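Local coordinates for pheromone response PrgU-like domain-containing protein (Enterococcus faecalis, PDB 2GMQ) that is of unassigned biochemical function but, as a plasmid-encoded PrgU-like protein, probably takes part in the pheromone response of enterococci, at residues 36-39 against 40-43. Sequence-based numbering, arbitrary orientation.
Sequences KVRL and KNTR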
loop_
_atom_site.group_PDB
_atom_site.type_symbol
_atom_site.label_atom_id
_atom_site.label_comp_id
_atom_site.label_asym_id
_atom_site.label_seq_id
_atom_site.Cartn_x
_atom_site.Cartn_y
_atom_site.Cartn_z
ATOM N N LYS A 36 -19.350 -10.183 -6.333
ATOM C CA LYS A 36 -19.747 -9.185 -5.340
ATOM C C LYS A 36 -18.532 -8.350 -4.883
ATOM O O LYS A 36 -17.382 -8.730 -5.137
ATOM C CB LYS A 36 -20.421 -9.889 -4.142
ATOM C CG LYS A 36 -19.452 -10.751 -3.349
ATOM C CD LYS A 36 -20.024 -11.239 -2.026
ATOM C CE LYS A 36 -20.581 -12.655 -2.102
ATOM N NZ LYS A 36 -20.887 -13.150 -0.640
ATOM N N VAL A 37 -18.825 -7.166 -4.316
ATOM C CA VAL A 37 -17.765 -6.298 -3.800
ATOM C C VAL A 37 -18.237 -5.948 -2.364
ATOM O O VAL A 37 -19.485 -5.822 -2.090
ATOM C CB VAL A 37 -17.579 -4.989 -4.592
ATOM C CG1 VAL A 37 -17.414 -5.275 -6.118
ATOM C CG2 VAL A 37 -18.773 -4.086 -4.457
ATOM N N ARG A 38 -17.287 -5.852 -1.456
ATOM C CA ARG A 38 -17.591 -5.505 -0.115
ATOM C C ARG A 38 -16.757 -4.319 0.260
ATOM O O ARG A 38 -15.569 -4.316 0.011
ATOM C CB ARG A 38 -17.222 -6.757 0.693
ATOM C CG ARG A 38 -17.137 -6.628 2.137
ATOM C CD ARG A 38 -16.416 -7.926 2.668
ATOM N NE ARG A 38 -16.033 -7.677 4.042
ATOM C CZ ARG A 38 -16.430 -8.404 5.095
ATOM N NH1 ARG A 38 -17.224 -9.474 4.915
ATOM N NH2 ARG A 38 -16.037 -8.051 6.326
ATOM N N LEU A 39 -17.332 -3.311 0.936
ATOM C CA LEU A 39 -16.517 -2.183 1.352
ATOM C C LEU A 39 -15.519 -2.592 2.418
ATOM O O LEU A 39 -15.820 -3.384 3.356
ATOM C CB LEU A 39 -17.388 -1.034 1.958
ATOM C CG LEU A 39 -17.818 0.042 0.969
ATOM C CD1 LEU A 39 -16.725 0.889 0.500
ATOM C CD2 LEU A 39 -18.549 -0.616 -0.261
ATOM N N LYS A 40 -14.328 -2.020 2.307
ATOM C CA LYS A 40 -13.314 -2.206 3.331
ATOM C C LYS A 40 -13.735 -1.576 4.665
ATOM O O LYS A 40 -14.586 -0.663 4.713
ATOM C CB LYS A 40 -11.976 -1.658 2.853
ATOM C CG LYS A 40 -11.202 -2.690 2.018
ATOM C CD LYS A 40 -9.903 -2.103 1.567
ATOM C CE LYS A 40 -9.051 -3.122 0.828
ATOM N NZ LYS A 40 -8.310 -2.463 -0.269
ATOM N N ASN A 41 -13.140 -2.048 5.759
ATOM C CA ASN A 41 -13.582 -1.601 7.068
ATOM C C ASN A 41 -13.416 -0.101 7.308
ATOM O O ASN A 41 -14.324 0.557 7.857
ATOM C CB ASN A 41 -12.879 -2.365 8.222
ATOM C CG ASN A 41 -13.250 -3.851 8.272
ATOM O OD1 ASN A 41 -13.898 -4.434 7.397
ATOM N ND2 ASN A 41 -12.813 -4.474 9.351
ATOM N N THR A 42 -12.274 0.457 6.911
ATOM C CA THR A 42 -12.017 1.906 7.200
ATOM C C THR A 42 -13.016 2.802 6.450
ATOM O O THR A 42 -13.667 3.662 7.036
ATOM C CB THR A 42 -10.584 2.286 6.808
ATOM O OG1 THR A 42 -9.700 1.430 7.581
ATOM C CG2 THR A 42 -10.301 3.728 7.320
ATOM N N ARG A 43 -13.166 2.517 5.183
ATOM C CA ARG A 43 -14.127 3.257 4.331
ATOM C C ARG A 43 -15.550 3.045 4.918
ATOM O O ARG A 43 -16.344 3.973 4.936
ATOM C CB ARG A 43 -14.067 2.853 2.854
ATOM C CG ARG A 43 -15.060 3.809 1.975
ATOM C CD ARG A 43 -14.659 5.304 2.140
ATOM N NE ARG A 43 -15.607 6.178 1.432
ATOM C CZ ARG A 43 -15.626 6.394 0.094
ATOM N NH1 ARG A 43 -14.786 5.756 -0.693
ATOM N NH2 ARG A 43 -16.570 7.174 -0.443
HETATM O O HOH W 1 -14.760 -5.201 4.703
#
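Leu39 and Arg43 touch where strand 34-39 turns into helix 41-50, a strand-to-helix junction with Lys40 as N-cap residue. Leu39, the last residue of a strand flanked by 23-27 and 94-98 in an antiparallel sheet, is buried against Leu23 and Pro95. Arg43 spans the junction from the first turn of the helix. Its CB lies 4.1 Å from Leu39 CD1, and CG comes closer, 3.7 Å from the same methyl, the two side chains crossing at a slant. CG is anti to the backbone N (chi1 -175°), but the chain bends at chi2 (58°), so that CD and the guanidinium lead away from the leucine. Farther out, NE forms a salt bridge with Glu46 of the same chain, NH1 one with Asp22, and NH2 is hydrogen-bonded to Gln52 and salt-bridged to Glu46 of the second subunit. These carboxylates probably offset the close approach of the Arg43 guanidinium of that subunit. A second link across the junction runs through water. Arg38 NE donates to a water 2.9 Å away, which lies at the edge of the guanidinium and in its plane. This water in turn donates to the backbone O of Leu39 and to the side-chain oxygen OD1 of Asn41, thereby tying the strand end to the first helical residue, with 2.9 Å between the water O and Asn41 OD1.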